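Extracellular solute-binding protein, family 1 (Bifidobacterium longum subsp. infantis ATCC 15697, PDB 3QUF) probably binds a solute outside the cell and delivers it to a membrane transporter. Local coordinates at residues Gly27-Ile32 and Asp56-Val61; Glu45-Phe50 and Lys318-Tyr323; Gly188-Leu193 and Pro224-Trp229; Ala195-Glu200 and Thr219-Pro224; Gln252-Gly257 and Ser275-Gly280. All blocks are in the same frame, centred on the assembly; numbering follows the deposited sequence. Where two conformers were deposited one is given.

From the N terminus, contact 1 closes first, pairing strands 30-36 and 57-63 around helix 40-53. Contact 2 starts on that helix before contact 1 has closed, so the two cross. It closes 268 residues later, packing helix 40-53 on helix 311-324, and contacts 3, 4 and 5 all fall within its span. Contact 3 joins helix 188-199 to helix 223-234. Contact 4 lies within contact 3, uses the same two helices and shares Pro-224. Contact 5 follows in series, setting the end of helix 247-255 against the approach to strand 279-282, in the same sheet that contact 1 reaches. Contacts 1 and 2 touch. Contacts 3 and 4 also touch, on the opposite side of the chain's centre.

Contact 1 (Gly27-Ile32 and Asp56-Val61); sequences GGKTKI and DITLDV
Four backbone hydrogen bonds zip 27-32 to 56-61 as parallel neighbours. Thr-30 N gives to Asp-56 O at 2.8 Å, and Thr-58 N gives to Thr-30 O at 2.9 Å. Ile-32 N then gives to Thr-58 O, and Asp-60 N to Ile-32 O; both bonds are nearly straight, at 169° and 172°. CA-H...O contacts run between them, such as Lys-29 CA to Asp-56 O at 3.2 Å.

The apolar contacts lie on the sheet face that carries Thr-30, Ile-32, Ile-57 and Leu-59. CG1 of Ile-32 sits between its own backbone N and carbonyl carbon (chi1 56°). From there it meets Leu-59 CD1 at 3.7 Å, while Ile-32 CD1 meets Ile-57 CG2 at 3.7 Å. Ala-316 of helix 311-324 and Phe-50 of helix 40-53 cover parts of this face. Lys-31 and Thr-58 are on the other face.

One water bridges the two segments where the pairing begins. It donates to Gly-28 O at 2.6 Å and, at longer range, to Asp-56 O, and it accepts from Thr-30 OG1.

The strands belong to a beta-alpha-beta unit with helix 40-53 as the crossover. Main-chain polar bonds set the register. The face with Ile-32, Ile-57 and Leu-59 turns apolar groups to helices 40-53 and 311-324, while Lys-31 and Thr-58 make the other face more polar.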
# COMPACT_ATOMS: atom_id res chain seq x y z
N GLY A 27 30.61 -27.92 -6.17
CA GLY A 27 30.04 -26.53 -6.27
C GLY A 27 30.79 -25.38 -5.55
O GLY A 27 30.67 -24.22 -5.98
N GLY A 28 31.53 -25.69 -4.47
CA GLY A 28 32.36 -24.70 -3.74
C GLY A 28 31.62 -23.40 -3.34
O GLY A 28 30.50 -23.49 -2.88
N LYS A 29 32.26 -22.22 -3.48
CA LYS A 29 31.58 -20.93 -3.24
C LYS A 29 30.75 -20.54 -4.46
O LYS A 29 31.12 -20.84 -5.56
CB LYS A 29 32.54 -19.79 -2.97
CG LYS A 29 33.22 -19.81 -1.59
CD LYS A 29 33.60 -18.38 -1.15
CE LYS A 29 33.88 -18.29 0.35
NZ LYS A 29 34.69 -19.45 0.82
N THR A 30 29.65 -19.84 -4.23
CA THR A 30 28.82 -19.38 -5.32
C THR A 30 28.68 -17.88 -5.18
O THR A 30 28.23 -17.40 -4.14
CB THR A 30 27.43 -20.02 -5.25
OG1 THR A 30 27.56 -21.45 -5.41
CG2 THR A 30 26.51 -19.45 -6.37
N LYS A 31 29.06 -17.16 -6.22
CA LYS A 31 28.91 -15.71 -6.26
C LYS A 31 27.56 -15.31 -6.84
O LYS A 31 27.25 -15.70 -7.96
CB LYS A 31 30.00 -15.13 -7.16
CG LYS A 31 31.41 -15.44 -6.69
CD LYS A 31 32.41 -14.61 -7.46
CE LYS A 31 31.94 -13.17 -7.60
NZ LYS A 31 32.01 -12.41 -6.33
N ILE A 32 26.78 -14.52 -6.11
CA ILE A 32 25.52 -13.94 -6.62
C ILE A 32 25.48 -12.44 -6.39
O ILE A 32 26.27 -11.92 -5.58
CB ILE A 32 24.27 -14.60 -6.03
CG1 ILE A 32 24.26 -14.56 -4.48
CG2 ILE A 32 24.21 -16.07 -6.54
CD1 ILE A 32 22.94 -15.08 -3.86
N ASP A 56 29.33 -20.28 2.06
CA ASP A 56 29.51 -20.76 0.72
C ASP A 56 28.96 -19.78 -0.33
O ASP A 56 29.05 -20.06 -1.51
CB ASP A 56 28.72 -22.09 0.60
CG ASP A 56 27.20 -21.96 0.94
OD1 ASP A 56 26.77 -21.42 2.03
OD2 ASP A 56 26.40 -22.39 0.06
N ILE A 57 28.31 -18.71 0.12
CA ILE A 57 27.68 -17.76 -0.82
C ILE A 57 28.30 -16.40 -0.66
O ILE A 57 28.39 -15.90 0.47
CB ILE A 57 26.17 -17.70 -0.64
CG1 ILE A 57 25.59 -19.12 -0.86
CG2 ILE A 57 25.50 -16.59 -1.59
CD1 ILE A 57 24.15 -19.29 -0.54
N THR A 58 28.77 -15.83 -1.77
CA THR A 58 29.28 -14.48 -1.79
C THR A 58 28.21 -13.60 -2.42
O THR A 58 27.91 -13.80 -3.59
CB THR A 58 30.57 -14.38 -2.65
OG1 THR A 58 31.61 -15.22 -2.10
CG2 THR A 58 31.05 -12.91 -2.72
N LEU A 59 27.69 -12.63 -1.67
CA LEU A 59 26.63 -11.75 -2.17
C LEU A 59 27.18 -10.34 -2.42
O LEU A 59 27.73 -9.71 -1.52
CB LEU A 59 25.48 -11.75 -1.18
CG LEU A 59 24.26 -10.90 -1.49
CD1 LEU A 59 23.66 -11.30 -2.83
CD2 LEU A 59 23.15 -10.97 -0.39
N ASP A 60 27.13 -9.90 -3.67
CA ASP A 60 27.54 -8.55 -4.08
C ASP A 60 26.27 -7.73 -4.22
O ASP A 60 25.43 -8.03 -5.07
CB ASP A 60 28.28 -8.60 -5.43
CG ASP A 60 28.70 -7.20 -5.94
OD1 ASP A 60 28.88 -6.28 -5.13
OD2 ASP A 60 28.86 -7.04 -7.16
N VAL A 61 26.12 -6.72 -3.37
CA VAL A 61 24.94 -5.89 -3.35
C VAL A 61 25.20 -4.51 -3.87
O VAL A 61 26.19 -3.87 -3.46
CB VAL A 61 24.34 -5.80 -1.93
CG1 VAL A 61 22.98 -5.04 -1.94
CG2 VAL A 61 24.16 -7.17 -1.33
O HOH W 1 28.02 -22.71 -3.09

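Contact 2 (Glu45-Phe50 and Lys318-Tyr323); sequences EVVKGF and KKFLAY
One face of the Phe-50 ring takes the edge of Phe-320 in a T-shaped stack, with the planes at 87°. With Tyr-323 these rings form an aromatic cluster that joins helices 40-53 and 311-324, whose segments cross at 119°. Phe-320 CD1 lies 3.6 Å from Phe-50 CG, offset toward the rim. The Phe-50 ring turns its own edge to the face of Tyr-323, an offset edge-to-face pair with centroids 5.9 Å apart. Phe-50 CB also sits over the Tyr-323 face in a CH-pi contact, and Val-46 CG1 lies at that ring's edge, in its plane. With CG anti to the backbone N (chi1 175°), the Phe-50 ring is carried across to both partners. Phe-320 also reaches Leu-59 of strand 57-63, and Phe-50 reaches Ile-57. Replacing Tyr-323 by an alanine is likely to leave Phe-50 without its second aromatic partner and Glu-328 without the hydroxyl it bonds. Gly-49 gives the phenol room: Tyr-323 OH lies 3.4 Å from Gly-49 CA, and a water donates to both that hydroxyl and Glu-45 O.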
# COMPACT_ATOMS: atom_id res chain seq x y z
N GLU A 45 21.26 -4.97 7.30
CA GLU A 45 21.33 -5.98 8.37
C GLU A 45 20.88 -7.35 7.89
O GLU A 45 21.43 -8.40 8.33
CB GLU A 45 20.52 -5.59 9.62
CG GLU A 45 20.55 -6.70 10.70
CD GLU A 45 20.00 -6.26 12.05
OE1 GLU A 45 19.40 -5.17 12.14
OE2 GLU A 45 20.19 -7.02 13.04
N VAL A 46 19.90 -7.38 6.99
CA VAL A 46 19.49 -8.63 6.37
C VAL A 46 20.67 -9.23 5.58
O VAL A 46 21.02 -10.41 5.73
CB VAL A 46 18.25 -8.45 5.43
CG1 VAL A 46 17.93 -9.74 4.69
CG2 VAL A 46 17.04 -7.99 6.22
N VAL A 47 21.28 -8.40 4.75
CA VAL A 47 22.44 -8.83 3.94
C VAL A 47 23.55 -9.37 4.85
O VAL A 47 24.05 -10.46 4.62
CB VAL A 47 22.88 -7.71 2.98
CG1 VAL A 47 24.21 -8.04 2.28
CG2 VAL A 47 21.80 -7.53 1.92
N LYS A 48 23.88 -8.61 5.89
CA LYS A 48 24.96 -8.99 6.82
C LYS A 48 24.67 -10.32 7.48
O LYS A 48 25.53 -11.22 7.52
CB LYS A 48 25.18 -7.88 7.84
CG LYS A 48 25.88 -6.66 7.24
CD LYS A 48 26.16 -5.56 8.30
CE LYS A 48 26.05 -4.10 7.73
NZ LYS A 48 24.68 -3.42 7.87
N GLY A 49 23.45 -10.47 7.97
CA GLY A 49 23.03 -11.71 8.63
C GLY A 49 23.08 -12.89 7.70
O GLY A 49 23.57 -13.96 8.06
N PHE A 50 22.61 -12.70 6.48
CA PHE A 50 22.66 -13.77 5.52
C PHE A 50 24.08 -14.23 5.24
O PHE A 50 24.37 -15.42 5.25
CB PHE A 50 22.00 -13.33 4.21
CG PHE A 50 22.11 -14.35 3.12
CD1 PHE A 50 21.32 -15.48 3.13
CD2 PHE A 50 23.04 -14.20 2.08
CE1 PHE A 50 21.40 -16.45 2.09
CE2 PHE A 50 23.12 -15.14 1.07
CZ PHE A 50 22.31 -16.27 1.09
N LYS A 318 17.74 -18.58 -3.95
CA LYS A 318 16.64 -19.16 -3.20
C LYS A 318 16.96 -19.20 -1.69
O LYS A 318 16.05 -19.00 -0.86
CB LYS A 318 16.29 -20.55 -3.71
CG LYS A 318 15.65 -20.49 -5.09
CD LYS A 318 15.33 -21.90 -5.64
CE LYS A 318 14.73 -21.88 -7.03
NZ LYS A 318 14.62 -23.27 -7.57
N LYS A 319 18.21 -19.47 -1.34
CA LYS A 319 18.60 -19.41 0.09
C LYS A 319 18.47 -18.00 0.66
O LYS A 319 18.11 -17.82 1.82
CB LYS A 319 20.02 -19.95 0.30
CG LYS A 319 20.10 -21.45 0.17
CD LYS A 319 21.51 -21.94 0.54
CE LYS A 319 21.66 -23.46 0.45
NZ LYS A 319 22.87 -23.93 1.22
N PHE A 320 18.75 -16.97 -0.14
CA PHE A 320 18.57 -15.60 0.29
C PHE A 320 17.09 -15.26 0.50
O PHE A 320 16.72 -14.73 1.55
CB PHE A 320 19.19 -14.62 -0.69
CG PHE A 320 19.08 -13.20 -0.24
CD1 PHE A 320 19.81 -12.73 0.84
CD2 PHE A 320 18.22 -12.33 -0.88
CE1 PHE A 320 19.68 -11.43 1.25
CE2 PHE A 320 18.12 -11.01 -0.50
CZ PHE A 320 18.82 -10.56 0.56
N LEU A 321 16.23 -15.68 -0.43
CA LEU A 321 14.77 -15.47 -0.26
C LEU A 321 14.26 -16.22 0.95
O LEU A 321 13.44 -15.68 1.71
CB LEU A 321 14.01 -15.81 -1.54
CG LEU A 321 13.90 -14.61 -2.52
CD1 LEU A 321 15.15 -14.14 -3.08
CD2 LEU A 321 12.93 -14.97 -3.69
N ALA A 322 14.77 -17.41 1.19
CA ALA A 322 14.39 -18.18 2.36
C ALA A 322 14.79 -17.50 3.64
O ALA A 322 14.06 -17.56 4.63
CB ALA A 322 14.99 -19.59 2.30
N TYR A 323 15.99 -16.88 3.65
CA TYR A 323 16.45 -16.12 4.80
C TYR A 323 15.60 -14.90 5.05
O TYR A 323 15.28 -14.55 6.21
CB TYR A 323 17.92 -15.72 4.61
CG TYR A 323 18.46 -14.94 5.79
CD1 TYR A 323 18.85 -15.59 6.95
CD2 TYR A 323 18.53 -13.58 5.76
CE1 TYR A 323 19.33 -14.88 8.03
CE2 TYR A 323 19.00 -12.84 6.86
CZ TYR A 323 19.39 -13.52 7.98
OH TYR A 323 19.87 -12.85 9.08
O HOH W 2 19.64 -10.24 9.58

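Contact 3 (Gly188-Leu193 and Pro224-Trp229); sequences GSFTGL and PVFKRW
An aromatic cluster of Phe-190, Phe-226 and Trp-229 fills the buried crossing of helices 188-199 and 223-234. The Phe-190 ring is in the middle. It forms an offset stack with Phe-226, the planes 26° apart, and its CE1 lies 3.4 Å from Phe-226 CD1. Its edge faces the five-membered ring of Trp-229, nearly perpendicular. Phe-190 CB lies over the same indole face in a CH-pi contact, 3.8 Å from the centroid of that five-membered ring.

The indole is fixed at its edge as well. Trp-229 NE1 gives a straight hydrogen bond (169°) to Ser-189 OG at 3.0 Å, with the oxygen in the ring plane. Ser-189 OG also bonds Glu-180, so this hydroxyl has two partners. Val-225 CG1 fits between Phe-190 CE1 at 3.5 Å and Leu-193 CG at 3.9 Å. Leu-193 CD2 reaches the CB atoms of Arg-228 and Trp-229. Phe-226 continues onto helices 376-391 and 397-408. The whole is an aromatic cluster at a helix-helix crossing, 129° between the segments, buried among these four helices.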
# COMPACT_ATOMS: atom_id res chain seq x y z
N GLY A 188 -6.59 8.41 0.12
CA GLY A 188 -6.66 7.23 0.99
C GLY A 188 -8.09 6.91 1.44
O GLY A 188 -8.47 5.75 1.54
N SER A 189 -8.89 7.93 1.73
CA SER A 189 -10.29 7.69 2.15
C SER A 189 -11.11 7.03 1.04
O SER A 189 -11.91 6.12 1.28
CB SER A 189 -10.97 9.01 2.61
OG SER A 189 -11.01 10.02 1.59
N PHE A 190 -10.94 7.52 -0.18
CA PHE A 190 -11.59 6.93 -1.33
C PHE A 190 -11.14 5.49 -1.49
O PHE A 190 -11.96 4.61 -1.73
CB PHE A 190 -11.26 7.71 -2.62
CG PHE A 190 -11.82 7.06 -3.83
CD1 PHE A 190 -13.16 7.23 -4.19
CD2 PHE A 190 -11.02 6.21 -4.59
CE1 PHE A 190 -13.67 6.59 -5.29
CE2 PHE A 190 -11.55 5.57 -5.70
CZ PHE A 190 -12.88 5.76 -6.04
N THR A 191 -9.84 5.25 -1.37
CA THR A 191 -9.33 3.88 -1.56
C THR A 191 -9.92 2.95 -0.51
O THR A 191 -10.29 1.81 -0.83
CB THR A 191 -7.81 3.87 -1.55
OG1 THR A 191 -7.36 4.71 -2.63
CG2 THR A 191 -7.25 2.46 -1.74
N GLY A 192 -10.03 3.43 0.73
CA GLY A 192 -10.65 2.64 1.80
C GLY A 192 -12.10 2.31 1.52
O GLY A 192 -12.58 1.20 1.79
N LEU A 193 -12.82 3.26 0.93
CA LEU A 193 -14.21 3.07 0.58
C LEU A 193 -14.36 2.11 -0.58
O LEU A 193 -15.22 1.24 -0.56
CB LEU A 193 -14.84 4.44 0.30
CG LEU A 193 -16.36 4.47 0.20
CD1 LEU A 193 -16.99 4.05 1.53
CD2 LEU A 193 -16.82 5.89 -0.23
N PRO A 224 -20.10 4.02 -8.39
CA PRO A 224 -20.85 4.01 -7.13
C PRO A 224 -20.04 4.45 -5.92
O PRO A 224 -20.59 4.99 -4.97
CB PRO A 224 -21.29 2.57 -6.97
CG PRO A 224 -20.45 1.76 -7.88
CD PRO A 224 -20.02 2.68 -9.01
N VAL A 225 -18.74 4.22 -5.99
CA VAL A 225 -17.86 4.62 -4.90
C VAL A 225 -17.62 6.11 -4.96
O VAL A 225 -17.72 6.80 -3.95
CB VAL A 225 -16.54 3.80 -4.90
CG1 VAL A 225 -15.65 4.15 -3.65
CG2 VAL A 225 -16.87 2.31 -4.92
N PHE A 226 -17.39 6.63 -6.15
CA PHE A 226 -17.27 8.06 -6.34
C PHE A 226 -18.57 8.76 -5.88
O PHE A 226 -18.50 9.86 -5.35
CB PHE A 226 -17.03 8.42 -7.80
CG PHE A 226 -15.58 8.37 -8.26
CD1 PHE A 226 -14.56 9.00 -7.56
CD2 PHE A 226 -15.26 7.76 -9.46
CE1 PHE A 226 -13.23 8.98 -8.04
CE2 PHE A 226 -13.96 7.75 -9.95
CZ PHE A 226 -12.95 8.36 -9.23
N LYS A 227 -19.72 8.15 -6.12
CA LYS A 227 -21.00 8.75 -5.72
C LYS A 227 -21.07 8.94 -4.21
O LYS A 227 -21.54 9.98 -3.72
CB LYS A 227 -22.20 7.91 -6.17
CG LYS A 227 -22.54 7.95 -7.65
CD LYS A 227 -23.98 7.41 -7.90
CE LYS A 227 -24.31 7.18 -9.39
NZ LYS A 227 -23.92 8.29 -10.30
N ARG A 228 -20.63 7.93 -3.46
CA ARG A 228 -20.67 8.01 -2.02
C ARG A 228 -19.59 8.95 -1.51
O ARG A 228 -19.80 9.74 -0.58
CB ARG A 228 -20.55 6.63 -1.40
CG ARG A 228 -21.69 5.69 -1.79
CD ARG A 228 -23.08 6.31 -1.46
NE ARG A 228 -23.16 6.71 -0.05
CZ ARG A 228 -23.78 7.80 0.42
NH1 ARG A 228 -24.38 8.65 -0.38
NH2 ARG A 228 -23.78 8.05 1.73
N TRP A 229 -18.44 8.93 -2.16
CA TRP A 229 -17.36 9.87 -1.83
C TRP A 229 -17.80 11.31 -2.16
O TRP A 229 -17.59 12.20 -1.34
CB TRP A 229 -16.05 9.47 -2.56
CG TRP A 229 -14.79 9.97 -1.95
CD1 TRP A 229 -14.24 9.56 -0.80
CD2 TRP A 229 -13.93 10.98 -2.47
NE1 TRP A 229 -13.06 10.24 -0.57
CE2 TRP A 229 -12.84 11.11 -1.59
CE3 TRP A 229 -13.95 11.77 -3.62
CZ2 TRP A 229 -11.81 12.01 -1.79
CZ3 TRP A 229 -12.91 12.65 -3.83
CH2 TRP A 229 -11.86 12.77 -2.91

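Contact 4 (Ala195-Glu200 and Thr219-Pro224); sequences ASYYGE and TKDWTP
Tyr-197 and Tyr-198 reach across to Asp-221 from neighbouring positions on one helix, by different torsions. CG of Tyr-197 stands opposite the backbone N (chi1 168°), which carries the phenol straight to the other segment. Its OH donates to Asp-221 OD1 at 2.7 Å; OD1 accepts with its anti lone pair, the one away from OD2. Ring and carboxylate planes are 62° apart. Asp-221 O lies over one face of this ring, 3.4 Å from Tyr-197 CE2; this carbonyl is buried and has no partner in the model. Pro-224 CG meets Tyr-197 CE1 at 3.7 Å.

Tyr-198 has CG opposite its carbonyl carbon instead (chi1 -72°), and its ring takes Tyr-197 CD2 over one face. Its OH reaches Asp-221 through a water, which donates to Tyr-198 OH at 2.8 Å and to Asp-221 OD2 at 2.7 Å. Asp-208 accepts from both Tyr-198 OH and Trp-222 NE1. Ser-216 OG bonds Asp-221 OD2. The contact thus lays the end of helix 188-199 against the turn between helices 218-221 and 223-234, with helix 209-212 beside Tyr-198 and Trp-222.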
# COMPACT_ATOMS: atom_id res chain seq x y z
N ALA A 195 -12.17 -0.22 -1.27
CA ALA A 195 -11.75 -1.51 -0.77
C ALA A 195 -12.97 -2.20 -0.14
O ALA A 195 -13.21 -3.38 -0.37
CB ALA A 195 -10.62 -1.37 0.24
N SER A 196 -13.75 -1.43 0.60
CA SER A 196 -14.97 -1.96 1.22
C SER A 196 -16.00 -2.35 0.20
O SER A 196 -16.64 -3.41 0.31
CB SER A 196 -15.52 -0.94 2.17
OG SER A 196 -16.78 -1.32 2.75
N TYR A 197 -16.22 -1.49 -0.79
CA TYR A 197 -17.13 -1.81 -1.90
C TYR A 197 -16.88 -3.18 -2.47
O TYR A 197 -17.82 -3.93 -2.70
CB TYR A 197 -17.05 -0.73 -3.01
CG TYR A 197 -17.71 -1.09 -4.31
CD1 TYR A 197 -19.06 -0.84 -4.51
CD2 TYR A 197 -16.98 -1.63 -5.35
CE1 TYR A 197 -19.67 -1.15 -5.69
CE2 TYR A 197 -17.59 -1.93 -6.57
CZ TYR A 197 -18.94 -1.68 -6.71
OH TYR A 197 -19.55 -1.99 -7.91
N TYR A 198 -15.61 -3.51 -2.68
CA TYR A 198 -15.23 -4.79 -3.19
C TYR A 198 -15.24 -5.89 -2.13
O TYR A 198 -15.72 -7.02 -2.39
CB TYR A 198 -13.83 -4.69 -3.79
CG TYR A 198 -13.68 -3.94 -5.09
CD1 TYR A 198 -14.50 -4.24 -6.19
CD2 TYR A 198 -12.67 -3.01 -5.26
CE1 TYR A 198 -14.31 -3.64 -7.42
CE2 TYR A 198 -12.48 -2.40 -6.50
CZ TYR A 198 -13.27 -2.74 -7.58
OH TYR A 198 -13.07 -2.14 -8.82
N GLY A 199 -14.72 -5.58 -0.95
CA GLY A 199 -14.55 -6.58 0.09
C GLY A 199 -15.90 -7.07 0.58
O GLY A 199 -16.06 -8.26 0.92
N GLU A 200 -16.89 -6.19 0.59
CA GLU A 200 -18.25 -6.57 1.02
C GLU A 200 -18.87 -7.57 0.08
O GLU A 200 -19.78 -8.31 0.50
CB GLU A 200 -19.14 -5.32 1.14
CG GLU A 200 -18.77 -4.40 2.34
CD GLU A 200 -19.61 -3.16 2.42
OE1 GLU A 200 -20.43 -2.94 1.50
OE2 GLU A 200 -19.51 -2.44 3.43
N THR A 219 -16.31 2.83 -15.02
CA THR A 219 -17.69 3.27 -15.04
C THR A 219 -18.61 2.34 -14.29
O THR A 219 -19.50 2.81 -13.58
CB THR A 219 -18.18 3.44 -16.49
OG1 THR A 219 -17.38 4.46 -17.09
CG2 THR A 219 -19.67 3.85 -16.53
N LYS A 220 -18.41 1.04 -14.41
CA LYS A 220 -19.26 0.08 -13.67
C LYS A 220 -18.98 0.11 -12.17
O LYS A 220 -19.90 0.18 -11.34
CB LYS A 220 -19.10 -1.35 -14.19
CG LYS A 220 -19.77 -1.61 -15.56
CD LYS A 220 -19.46 -3.04 -16.06
CE LYS A 220 -19.48 -3.20 -17.61
NZ LYS A 220 -18.43 -4.21 -18.12
N ASP A 221 -17.69 0.05 -11.80
CA ASP A 221 -17.34 -0.23 -10.40
C ASP A 221 -16.89 0.95 -9.57
O ASP A 221 -17.12 0.96 -8.36
CB ASP A 221 -16.32 -1.35 -10.33
CG ASP A 221 -16.95 -2.72 -10.50
OD1 ASP A 221 -18.07 -2.98 -9.95
OD2 ASP A 221 -16.32 -3.52 -11.19
N TRP A 222 -16.22 1.92 -10.16
CA TRP A 222 -15.78 3.06 -9.39
C TRP A 222 -16.88 4.11 -9.26
O TRP A 222 -16.90 4.84 -8.29
CB TRP A 222 -14.52 3.71 -9.95
CG TRP A 222 -13.24 2.95 -9.63
CD1 TRP A 222 -13.08 1.58 -9.54
CD2 TRP A 222 -11.95 3.51 -9.33
NE1 TRP A 222 -11.77 1.28 -9.25
CE2 TRP A 222 -11.06 2.44 -9.13
CE3 TRP A 222 -11.46 4.81 -9.26
CZ2 TRP A 222 -9.70 2.64 -8.82
CZ3 TRP A 222 -10.11 5.01 -8.97
CH2 TRP A 222 -9.25 3.92 -8.75
N THR A 223 -17.79 4.18 -10.25
CA THR A 223 -18.88 5.18 -10.18
C THR A 223 -19.63 5.19 -8.86
O THR A 223 -19.77 6.24 -8.26
CB THR A 223 -19.88 5.06 -11.34
OG1 THR A 223 -19.18 5.21 -12.56
CG2 THR A 223 -20.95 6.12 -11.23
N PRO A 224 -20.10 4.02 -8.39
CA PRO A 224 -20.85 4.01 -7.13
C PRO A 224 -20.04 4.45 -5.92
O PRO A 224 -20.59 4.99 -4.97
CB PRO A 224 -21.29 2.57 -6.97
CG PRO A 224 -20.45 1.76 -7.88
CD PRO A 224 -20.02 2.68 -9.01
O HOH W 3 -13.67 -4.03 -10.77

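Contact 5 (Gln252-Gly257 and Ser275-Gly280); sequences QEFVSG and SDIDFG
Ile-277 has the largest share of its segment's contact with the end of helix 247-255. Its CD1 packs against backbone carbonyls, 3.4 Å from Phe-254 O and 3.6 Å from Val-255 O, and it also touches Gly-257 CA. Its other branch makes the apolar side-chain contact, CG2 meeting Phe-254 CE2 at 4.0 Å. With CG1 anti to the carbonyl carbon (chi1 -50°), the longer branch runs to the end of the helix and CG2 is left to face the Phe-254 ring. Phe-279 CB comes to the edge of that ring, near its plane, 4.0 Å from Phe-254 CZ. Val-255 packs both methyls on Ser-275 CB. A glycine in place of Ile-277 would probably open a gap beside the Phe-254 ring and over the carbonyls of Phe-254 and Val-255.

Polar links are few. One water donates to Val-255 O at 2.9 Å and accepts from Asp-276 N. Within 275-280, Ile-277 N donates to Ser-275 OG at 3.1 Å, an ST turn; this hydroxyl also bonds Leu-272 O. Gly-257, with positive phi, closes the helix in a Schellman motif.

The contact thus sets the end of helix 247-255 against the link from helix 269-274 to strand 279-282. Leu-272 of that helix touches Phe-254, Val-255 and Phe-279, and strand 135-144 pairs with strand 279-282 alongside.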
# COMPACT_ATOMS: atom_id res chain seq x y z
N GLN A 252 -0.51 19.30 10.56
CA GLN A 252 -0.45 20.50 11.39
C GLN A 252 -1.83 20.88 11.93
O GLN A 252 -1.95 21.21 13.09
CB GLN A 252 0.18 21.63 10.59
CG GLN A 252 1.69 21.57 10.61
CD GLN A 252 2.27 22.16 11.90
OE1 GLN A 252 1.59 22.87 12.64
NE2 GLN A 252 3.53 21.84 12.19
N GLU A 253 -2.88 20.81 11.10
CA GLU A 253 -4.22 21.08 11.61
C GLU A 253 -4.66 20.08 12.68
O GLU A 253 -5.35 20.44 13.63
CB GLU A 253 -5.25 21.10 10.47
CG GLU A 253 -5.14 22.30 9.55
CD GLU A 253 -5.27 23.59 10.31
OE1 GLU A 253 -6.36 23.83 10.86
OE2 GLU A 253 -4.26 24.33 10.38
N PHE A 254 -4.28 18.81 12.52
CA PHE A 254 -4.63 17.79 13.50
C PHE A 254 -3.95 18.05 14.87
O PHE A 254 -4.60 18.10 15.91
CB PHE A 254 -4.29 16.41 12.95
CG PHE A 254 -4.84 15.28 13.76
CD1 PHE A 254 -6.18 14.92 13.65
CD2 PHE A 254 -4.04 14.60 14.65
CE1 PHE A 254 -6.70 13.89 14.40
CE2 PHE A 254 -4.55 13.57 15.41
CZ PHE A 254 -5.87 13.20 15.28
N VAL A 255 -2.63 18.22 14.82
CA VAL A 255 -1.82 18.49 16.00
C VAL A 255 -2.25 19.80 16.73
O VAL A 255 -2.18 19.89 17.97
CB VAL A 255 -0.30 18.44 15.60
CG1 VAL A 255 0.56 19.05 16.64
CG2 VAL A 255 0.11 16.99 15.37
N SER A 256 -2.78 20.77 15.99
CA SER A 256 -3.28 22.01 16.57
C SER A 256 -4.66 21.91 17.23
O SER A 256 -5.13 22.88 17.83
CB SER A 256 -3.33 23.10 15.49
OG SER A 256 -2.04 23.34 14.97
N GLY A 257 -5.32 20.76 17.12
CA GLY A 257 -6.61 20.55 17.77
C GLY A 257 -7.76 21.07 16.96
O GLY A 257 -8.87 21.21 17.48
N SER A 275 2.28 15.23 20.59
CA SER A 275 1.28 16.28 20.58
C SER A 275 0.40 16.18 21.81
O SER A 275 0.48 15.22 22.57
CB SER A 275 0.41 16.20 19.30
OG SER A 275 -0.56 15.18 19.43
N ASP A 276 -0.47 17.18 21.98
CA ASP A 276 -1.46 17.22 23.04
C ASP A 276 -2.75 16.48 22.69
O ASP A 276 -3.71 16.53 23.47
CB ASP A 276 -1.88 18.68 23.30
CG ASP A 276 -0.79 19.51 23.91
OD1 ASP A 276 0.27 18.93 24.27
OD2 ASP A 276 -1.01 20.75 24.06
N ILE A 277 -2.80 15.84 21.52
CA ILE A 277 -4.05 15.24 21.08
C ILE A 277 -4.28 13.85 21.67
O ILE A 277 -3.43 12.97 21.57
CB ILE A 277 -4.13 15.11 19.54
CG1 ILE A 277 -3.77 16.44 18.85
CG2 ILE A 277 -5.54 14.62 19.14
CD1 ILE A 277 -4.60 17.63 19.31
N ASP A 278 -5.45 13.66 22.27
CA ASP A 278 -5.92 12.34 22.64
C ASP A 278 -6.52 11.72 21.37
O ASP A 278 -7.65 12.00 21.03
CB ASP A 278 -6.99 12.45 23.73
CG ASP A 278 -7.39 11.08 24.31
OD1 ASP A 278 -6.72 10.08 23.99
OD2 ASP A 278 -8.38 11.04 25.09
N PHE A 279 -5.72 10.94 20.68
CA PHE A 279 -6.12 10.39 19.36
C PHE A 279 -6.40 8.89 19.38
O PHE A 279 -5.81 8.14 20.14
CB PHE A 279 -5.05 10.72 18.31
CG PHE A 279 -3.78 9.90 18.42
CD1 PHE A 279 -2.76 10.29 19.28
CD2 PHE A 279 -3.62 8.73 17.70
CE1 PHE A 279 -1.60 9.52 19.39
CE2 PHE A 279 -2.46 7.96 17.80
CZ PHE A 279 -1.44 8.37 18.65
N GLY A 280 -7.31 8.44 18.50
CA GLY A 280 -7.51 7.02 18.27
C GLY A 280 -7.26 6.70 16.82
O GLY A 280 -7.03 7.61 16.02
O HOH W 4 -0.36 19.46 20.16